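Long-range contacts in zebrafish RNase5 (Danio rerio, PDB 3LJE), which probably cleaves RNA as a ribonuclease of the pancreatic ribonuclease and angiogenin family: residues T50-T55 and Q78-V83; R16-A21 and D44-N49; R58-C63 and G114-Y119. All blocks are in the same frame, centred on the assembly; numbering follows the deposited sequence.

Contact 1: T50-T55 and Q78-V83. With SO4 (sulfate ion), chain D.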
# COMPACT_ATOMS: atom_id res chain seq x y z
N THR A 50 -4.56 -1.06 -1.29
CA THR A 50 -3.89 -2.22 -1.75
C THR A 50 -2.68 -2.62 -0.90
O THR A 50 -1.79 -1.81 -0.59
CB THR A 50 -3.39 -1.90 -3.24
OG1 THR A 50 -4.56 -1.60 -3.97
CG2 THR A 50 -2.51 -3.12 -3.86
N PHE A 51 -2.55 -3.94 -0.70
CA PHE A 51 -1.38 -4.52 -0.06
C PHE A 51 -0.52 -5.25 -1.11
O PHE A 51 -1.01 -6.13 -1.82
CB PHE A 51 -1.82 -5.57 1.00
CG PHE A 51 -2.59 -4.92 2.12
CD1 PHE A 51 -1.85 -4.33 3.20
CD2 PHE A 51 -4.00 -4.87 2.10
CE1 PHE A 51 -2.58 -3.67 4.26
CE2 PHE A 51 -4.70 -4.25 3.17
CZ PHE A 51 -3.99 -3.66 4.23
N ILE A 52 0.73 -4.84 -1.21
CA ILE A 52 1.64 -5.46 -2.16
C ILE A 52 2.17 -6.71 -1.41
O ILE A 52 2.73 -6.63 -0.28
CB ILE A 52 2.83 -4.55 -2.45
CG1 ILE A 52 2.30 -3.18 -3.03
CG2 ILE A 52 3.85 -5.31 -3.44
CD1 ILE A 52 3.48 -2.08 -2.92
N GLN A 53 2.06 -7.87 -2.09
CA GLN A 53 2.55 -9.15 -1.46
C GLN A 53 4.00 -9.38 -1.67
O GLN A 53 4.41 -10.26 -2.41
CB GLN A 53 1.67 -10.32 -2.00
CG GLN A 53 0.24 -10.20 -1.53
CD GLN A 53 -0.59 -11.25 -2.28
OE1 GLN A 53 -0.65 -11.16 -3.55
NE2 GLN A 53 -1.29 -12.21 -1.53
N ALA A 54 4.81 -8.57 -1.03
CA ALA A 54 6.25 -8.71 -1.20
C ALA A 54 6.96 -8.16 -0.01
O ALA A 54 6.34 -7.57 0.86
CB ALA A 54 6.71 -8.01 -2.47
N THR A 55 8.29 -8.35 0.04
CA THR A 55 9.08 -7.81 1.15
C THR A 55 9.35 -6.34 0.95
O THR A 55 9.35 -5.82 -0.17
CB THR A 55 10.48 -8.47 1.28
OG1 THR A 55 11.24 -8.14 0.09
CG2 THR A 55 10.40 -10.00 1.38
N GLN A 78 8.14 -4.86 -13.74
CA GLN A 78 7.44 -6.19 -13.87
C GLN A 78 6.22 -6.18 -12.92
O GLN A 78 6.20 -5.38 -11.93
CB GLN A 78 8.36 -7.35 -13.36
CG GLN A 78 8.91 -7.14 -11.92
CD GLN A 78 10.08 -8.06 -11.62
OE1 GLN A 78 9.85 -9.19 -11.18
NE2 GLN A 78 11.32 -7.61 -11.87
N PRO A 79 5.21 -6.99 -13.19
CA PRO A 79 4.01 -7.04 -12.31
C PRO A 79 4.43 -7.45 -10.88
O PRO A 79 5.49 -8.09 -10.66
CB PRO A 79 3.14 -8.19 -12.92
CG PRO A 79 3.59 -8.25 -14.42
CD PRO A 79 5.09 -7.98 -14.33
N PHE A 80 3.65 -6.99 -9.93
CA PHE A 80 3.86 -7.45 -8.54
C PHE A 80 2.56 -8.04 -8.17
O PHE A 80 1.49 -7.65 -8.67
CB PHE A 80 4.12 -6.27 -7.50
CG PHE A 80 5.55 -5.96 -7.32
CD1 PHE A 80 6.36 -5.43 -8.39
CD2 PHE A 80 6.17 -6.15 -6.07
CE1 PHE A 80 7.66 -5.11 -8.16
CE2 PHE A 80 7.47 -5.82 -5.89
CZ PHE A 80 8.24 -5.29 -6.92
N PRO A 81 2.60 -9.03 -7.25
CA PRO A 81 1.37 -9.59 -6.73
C PRO A 81 0.74 -8.65 -5.74
O PRO A 81 1.40 -8.16 -4.83
CB PRO A 81 1.79 -10.88 -6.04
CG PRO A 81 3.18 -10.60 -5.55
CD PRO A 81 3.67 -9.38 -6.29
N VAL A 82 -0.54 -8.40 -5.85
CA VAL A 82 -1.21 -7.52 -4.89
C VAL A 82 -2.58 -8.02 -4.51
O VAL A 82 -3.22 -8.76 -5.24
CB VAL A 82 -1.43 -6.03 -5.42
CG1 VAL A 82 0.00 -5.40 -5.87
CG2 VAL A 82 -2.52 -6.01 -6.61
N VAL A 83 -3.02 -7.58 -3.32
CA VAL A 83 -4.40 -7.82 -2.91
C VAL A 83 -5.00 -6.46 -2.66
O VAL A 83 -4.46 -5.68 -1.83
CB VAL A 83 -4.50 -8.65 -1.59
CG1 VAL A 83 -5.98 -8.42 -0.96
CG2 VAL A 83 -4.14 -10.09 -1.90
S SO4 D . 13.14 -10.95 -1.20
O1 SO4 D . 12.09 -10.93 -2.25
O2 SO4 D . 14.44 -11.31 -1.87
O3 SO4 D . 13.30 -9.64 -0.48
O4 SO4 D . 12.65 -12.02 -0.31

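Contact 2: R16-A21 and D44-N49. With ACT (acetate ion), chain B; SO4 (sulfate ion), chain C.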
# COMPACT_ATOMS: atom_id res chain seq x y z
N ARG A 16 3.22 0.03 6.66
CA ARG A 16 2.04 -0.37 7.38
C ARG A 16 0.84 -0.48 6.50
O ARG A 16 0.04 -1.44 6.60
CB ARG A 16 1.75 0.65 8.53
CG ARG A 16 0.34 0.41 9.17
CD ARG A 16 0.07 1.20 10.49
NE ARG A 16 0.16 2.66 10.25
CZ ARG A 16 -0.83 3.42 9.78
NH1 ARG A 16 -2.07 2.90 9.50
NH2 ARG A 16 -0.55 4.67 9.48
N GLN A 17 0.66 0.47 5.62
CA GLN A 17 -0.56 0.40 4.85
C GLN A 17 -0.48 -0.43 3.55
O GLN A 17 -1.53 -0.81 3.05
CB GLN A 17 -0.93 1.82 4.39
CG GLN A 17 -1.19 2.78 5.56
CD GLN A 17 -1.67 4.11 5.00
OE1 GLN A 17 -2.71 4.61 5.42
NE2 GLN A 17 -0.96 4.66 4.07
N HIS A 18 0.74 -0.64 3.04
CA HIS A 18 0.86 -1.25 1.73
C HIS A 18 1.79 -2.42 1.52
O HIS A 18 1.89 -2.94 0.37
CB HIS A 18 1.24 -0.14 0.69
CG HIS A 18 0.21 0.95 0.62
ND1 HIS A 18 -1.07 0.73 0.18
CD2 HIS A 18 0.26 2.26 1.02
CE1 HIS A 18 -1.79 1.84 0.28
NE2 HIS A 18 -1.02 2.79 0.79
N VAL A 19 2.42 -2.89 2.58
CA VAL A 19 3.38 -3.99 2.39
C VAL A 19 2.98 -5.16 3.30
O VAL A 19 2.99 -5.04 4.57
CB VAL A 19 4.82 -3.53 2.78
CG1 VAL A 19 5.84 -4.64 2.56
CG2 VAL A 19 5.30 -2.30 1.86
N ASP A 20 2.60 -6.26 2.67
CA ASP A 20 2.29 -7.42 3.51
C ASP A 20 2.32 -8.72 2.61
O ASP A 20 1.37 -9.04 1.90
CB ASP A 20 0.88 -7.30 4.14
CG ASP A 20 0.64 -8.44 5.12
OD1 ASP A 20 -0.27 -8.30 5.96
OD2 ASP A 20 1.43 -9.43 5.06
N ALA A 21 3.46 -9.40 2.62
CA ALA A 21 3.63 -10.61 1.77
C ALA A 21 2.62 -11.69 2.06
O ALA A 21 2.38 -12.54 1.20
CB ALA A 21 5.07 -11.26 1.98
N ASP A 44 -13.09 7.58 9.37
CA ASP A 44 -13.90 7.09 8.27
C ASP A 44 -13.19 5.83 7.66
O ASP A 44 -11.97 5.65 7.79
CB ASP A 44 -14.08 8.15 7.18
CG ASP A 44 -14.55 9.53 7.75
OD1 ASP A 44 -15.44 9.51 8.65
OD2 ASP A 44 -14.01 10.59 7.30
N CYS A 45 -14.00 4.98 7.07
CA CYS A 45 -13.55 3.75 6.42
C CYS A 45 -12.88 4.20 5.16
O CYS A 45 -13.44 4.98 4.39
CB CYS A 45 -14.74 2.89 6.02
SG CYS A 45 -15.71 2.24 7.44
N LYS A 46 -11.65 3.74 4.97
CA LYS A 46 -10.93 4.07 3.75
C LYS A 46 -11.60 3.24 2.61
O LYS A 46 -11.95 2.03 2.73
CB LYS A 46 -9.45 3.71 4.00
CG LYS A 46 -8.62 4.09 2.81
CD LYS A 46 -7.11 3.97 3.10
CE LYS A 46 -6.27 4.23 1.82
NZ LYS A 46 -4.81 4.01 2.06
N GLU A 47 -11.84 3.91 1.49
CA GLU A 47 -12.50 3.28 0.36
C GLU A 47 -11.71 2.13 -0.31
O GLU A 47 -12.28 1.11 -0.66
CB GLU A 47 -12.78 4.37 -0.73
CG GLU A 47 -13.72 5.37 -0.33
CD GLU A 47 -15.18 4.88 -0.43
OE1 GLU A 47 -16.06 5.62 0.05
OE2 GLU A 47 -15.46 3.81 -0.99
N VAL A 48 -10.41 2.34 -0.52
CA VAL A 48 -9.62 1.32 -1.32
C VAL A 48 -8.23 1.27 -0.74
O VAL A 48 -7.61 2.31 -0.46
CB VAL A 48 -9.70 1.51 -2.85
CG1 VAL A 48 -8.78 0.54 -3.56
CG2 VAL A 48 -11.14 1.33 -3.34
N ASN A 49 -7.67 0.05 -0.53
CA ASN A 49 -6.30 0.07 -0.05
C ASN A 49 -5.65 -1.23 -0.55
O ASN A 49 -6.13 -2.35 -0.27
CB ASN A 49 -6.27 0.08 1.49
CG ASN A 49 -4.85 0.19 2.03
OD1 ASN A 49 -4.32 1.29 2.16
ND2 ASN A 49 -4.20 -0.98 2.29
C ACT B . -4.01 6.00 8.84
O ACT B . -2.98 6.30 9.48
OXT ACT B . -4.05 5.18 7.89
CH3 ACT B . -5.31 6.69 9.23
S SO4 C . -1.38 6.20 0.11
O1 SO4 C . -2.25 5.95 -1.19
O2 SO4 C . 0.13 5.85 -0.03
O3 SO4 C . -1.52 7.67 0.51
O4 SO4 C . -2.10 5.33 1.22
O HOH W 1 -4.92 6.12 4.29

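Contact 3: R58-C63 and G114-Y119. With SO4 (sulfate ion), chain C.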
# COMPACT_ATOMS: atom_id res chain seq x y z
N ARG A 58 12.34 -5.72 -1.50
CA ARG A 58 12.12 -5.88 -2.92
C ARG A 58 11.27 -4.72 -3.45
O ARG A 58 11.50 -4.24 -4.54
CB ARG A 58 11.39 -7.21 -3.22
CG ARG A 58 11.60 -7.52 -4.77
CD ARG A 58 11.33 -8.98 -5.19
NE ARG A 58 9.88 -9.20 -5.13
CZ ARG A 58 9.09 -9.05 -6.20
NH1 ARG A 58 9.57 -8.67 -7.44
NH2 ARG A 58 7.81 -9.33 -6.07
N ILE A 59 10.28 -4.33 -2.69
CA ILE A 59 9.40 -3.23 -3.15
C ILE A 59 10.28 -1.96 -3.24
O ILE A 59 10.10 -1.15 -4.19
CB ILE A 59 8.28 -3.00 -2.15
CG1 ILE A 59 7.31 -4.22 -2.21
CG2 ILE A 59 7.43 -1.74 -2.48
CD1 ILE A 59 6.33 -4.20 -1.00
N THR A 60 11.20 -1.79 -2.30
CA THR A 60 12.06 -0.58 -2.30
C THR A 60 12.90 -0.47 -3.60
O THR A 60 13.27 0.64 -4.03
CB THR A 60 12.87 -0.56 -0.98
OG1 THR A 60 11.92 -0.41 0.09
CG2 THR A 60 13.92 0.63 -0.91
N THR A 61 13.24 -1.62 -4.22
CA THR A 61 13.99 -1.58 -5.50
C THR A 61 13.22 -0.82 -6.59
O THR A 61 13.84 -0.36 -7.54
CB THR A 61 14.31 -3.04 -6.10
OG1 THR A 61 13.10 -3.72 -6.46
CG2 THR A 61 15.14 -3.85 -5.04
N VAL A 62 11.90 -0.70 -6.46
CA VAL A 62 11.16 0.12 -7.44
C VAL A 62 11.64 1.60 -7.35
O VAL A 62 11.62 2.36 -8.37
CB VAL A 62 9.64 0.05 -7.20
CG1 VAL A 62 8.85 0.94 -8.24
CG2 VAL A 62 9.23 -1.42 -7.47
N CYS A 63 12.08 1.99 -6.16
CA CYS A 63 12.54 3.37 -5.96
C CYS A 63 14.05 3.41 -6.28
O CYS A 63 14.71 4.45 -6.05
CB CYS A 63 12.35 3.81 -4.50
SG CYS A 63 10.61 4.09 -4.11
N GLY A 114 15.19 7.42 -2.50
CA GLY A 114 15.34 5.99 -2.65
C GLY A 114 14.34 5.16 -1.78
O GLY A 114 14.41 3.90 -1.80
N TRP A 115 13.49 5.82 -1.00
CA TRP A 115 12.53 5.01 -0.13
C TRP A 115 11.11 5.18 -0.58
O TRP A 115 10.69 6.31 -0.93
CB TRP A 115 12.58 5.49 1.32
CG TRP A 115 13.94 5.41 1.89
CD1 TRP A 115 14.91 6.42 1.92
CD2 TRP A 115 14.56 4.25 2.39
NE1 TRP A 115 16.10 5.91 2.41
CE2 TRP A 115 15.91 4.58 2.72
CE3 TRP A 115 14.11 2.94 2.60
CZ2 TRP A 115 16.81 3.64 3.25
CZ3 TRP A 115 14.97 2.00 3.11
CH2 TRP A 115 16.32 2.34 3.44
N PRO A 116 10.31 4.11 -0.51
CA PRO A 116 8.91 4.29 -0.95
C PRO A 116 8.07 5.06 0.09
O PRO A 116 8.10 4.71 1.29
CB PRO A 116 8.38 2.86 -1.12
CG PRO A 116 9.27 2.02 -0.04
CD PRO A 116 10.66 2.71 -0.17
N VAL A 117 7.29 6.05 -0.35
CA VAL A 117 6.48 6.83 0.60
C VAL A 117 5.04 6.90 0.19
O VAL A 117 4.21 7.51 0.91
CB VAL A 117 7.09 8.31 0.64
CG1 VAL A 117 8.45 8.21 1.30
CG2 VAL A 117 7.22 8.88 -0.83
N HIS A 118 4.66 6.32 -0.98
CA HIS A 118 3.29 6.44 -1.38
C HIS A 118 2.99 5.33 -2.38
O HIS A 118 3.86 4.95 -3.15
CB HIS A 118 3.11 7.86 -2.04
CG HIS A 118 1.82 8.05 -2.76
ND1 HIS A 118 0.63 8.29 -2.10
CD2 HIS A 118 1.53 8.00 -4.10
CE1 HIS A 118 -0.35 8.39 -2.99
NE2 HIS A 118 0.16 8.22 -4.21
N TYR A 119 1.77 4.85 -2.34
CA TYR A 119 1.27 3.85 -3.28
C TYR A 119 0.21 4.49 -4.13
O TYR A 119 -0.76 5.06 -3.62
CB TYR A 119 0.66 2.63 -2.56
CG TYR A 119 0.15 1.60 -3.60
CD1 TYR A 119 1.06 0.72 -4.21
CD2 TYR A 119 -1.18 1.52 -3.97
CE1 TYR A 119 0.65 -0.20 -5.18
CE2 TYR A 119 -1.60 0.55 -4.91
CZ TYR A 119 -0.65 -0.28 -5.50
OH TYR A 119 -1.05 -1.21 -6.43
S SO4 C . -1.38 6.20 0.11
O1 SO4 C . -2.25 5.95 -1.19
O2 SO4 C . 0.13 5.85 -0.03
O3 SO4 C . -1.52 7.67 0.51
O4 SO4 C . -2.10 5.33 1.22
O HOH W 2 15.88 2.34 -3.49

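Contact 1: T50-T55 and Q78-V83
F51 and I52 of strand 48-52 pair with V83 and V82 of strand 80-89 in a buried antiparallel strand contact. F51 with V83 is the hydrogen-bonded pair: F51 N donates to V83 O at 2.8 Å, and V83 N returns a nearly straight bond (170°) to F51 O. I52 and V82 form the non-hydrogen-bonded pair next to it, their side chains on the other face. Past the end of strand 48-52, Q53 N still reaches P81 O at 2.8 Å, although Q53 is already the centre of an inverse gamma turn. The two strands belong to the curved antiparallel sheet of the pancreatic ribonuclease fold. I52 CG2 meets F80 CD2 obliquely at 3.6 Å, and A54 CB lies at the edge of the same ring; I59 of helix 56-60 adds to this cluster. T50 CG2 lies opposite the backbone N and presses on V82 CB at 3.5 Å, a tight carbon pair; the same chi1 (-59°) sets OG1 beside that N, hydrogen-bonded to E121 OE1 and T84 OG1. Beyond the strand, the Q53 side chain runs obliquely across P81 and V83; its NE2 lies 3.6 Å from V83 CG2 and is hydrogen-bonded to M23 O.

Contact 2: R16-A21 and D44-N49
Q17 and H18 in the last part of helix 8-18 meet K46 and N49 at an anion site in the cleft, consistent with the phosphate-binding active site of pancreatic ribonucleases, where two histidines and a lysine do the catalytic work. A sulfate, probably from the crystallisation liquor, occupies it. Its O4 lies in the plane of the H18 ring at the edge and accepts a straight bond from H18 NE2 (2.8 Å, 170°); the same oxygen takes a second bond from K46 NZ at 3.1 Å. K46 gets there with every side-chain torsion anti, a fully stretched arm from the loop before strand 48-52. K46 NZ also donates to N49 OD1 at 2.8 Å, on a lone pair in the carbonyl plane, so N49 helps fix the position of the lysine. The other end of that amide binds a carbonyl of the helix: N49 ND2 donates to Q17 O at 2.8 Å, almost perfectly straight (175°) and in the amide plane. N49 OD1 approaches H18 CE1 obliquely at 3.2 Å, with ring and amide planes 18° apart, while Q17 CB lies over one face of the imidazole, displaced toward the rim. A water joins Q17 OE1 to K46 NZ, and R16 NH2 grips O of an acetate, probably also from the crystallisation liquor, at 2.9 Å. Around this polar group, H18 ND1 is hydrogen-bonded to T50 O of strand 48-52, Y119 of strand 115-119 meets the H18 ring, and M32 of helix 28-34 packs against both K46 and N49.

Contact 3: R58-C63 and G114-Y119
With chi1 at -65°, T60 sets CG2 opposite the backbone N, where it touches G114 O at 3.4 Å, and OG1 beside that N; in C63, chi1 of -72° places SG opposite the carbonyl carbon and against P116. T60 CG2 also approaches the W115 ring obliquely. The T60 and P116 side chains cross at about a right angle, with T60 OG1 3.4 Å from P116 CD, while the hydroxyl's hydrogen bond goes back to K56 O in its own helix. C63 adds two touches: CB meets G114 O at 3.4 Å, and SG rests 3.6 Å from P116 CA. That sulfur forms a disulfide with C111, so the chain just after helix 56-60 is tied to strand 97-112. An alanine in place of T60 would lack CG2 and OG1, which would probably open a gap beside P116 CD and leave K56 O without its hydroxyl partner. At G114's backbone angles a CB would collide with the carbonyl oxygen of the residue before it, as fits a glycine there. A water donates to both T60 O and G114 O, the latter at 2.7 Å. Further along, V117 and H118 both face G110 in a classic beta bulge. Just past it, Y119 N gives a straight bond (172°) to O2 of the sulfate that H18 and K46 bind, and H118 ND1 lies 3.2 Å from that O2, as would suit the second histidine of a pancreatic ribonuclease active site. Between the segments, methyl, hydroxyl and sulfur atoms meet proline and backbone in van der Waals touch, with one bridging water; the disulfide fixes C63 to the strand paired with 115-119, and so holds it beside P116 only indirectly.

Contact 1 is the buried one, a strand pair held by backbone bonds and apolar side chains; contact 2 is partly buried and polar; contact 3 lies at the surface and relies on van der Waals touch and a water rather than direct hydrogen bonds between its segments. Contacts 1 and 2 share strand 48-52, and a probable hydrogen bond joins H18 O of contact 2 to I52 N of contact 1. Helix 56-60, which follows that strand in the chain, carries contact 3 and packs I59 CD1 against both I52 CG2 and V19 CG2. Although the centres of contacts 2 and 3 are about 16 Å apart, both touch one sulfate: H18 and K46 side chains bind its O4 and Y119 N its O2.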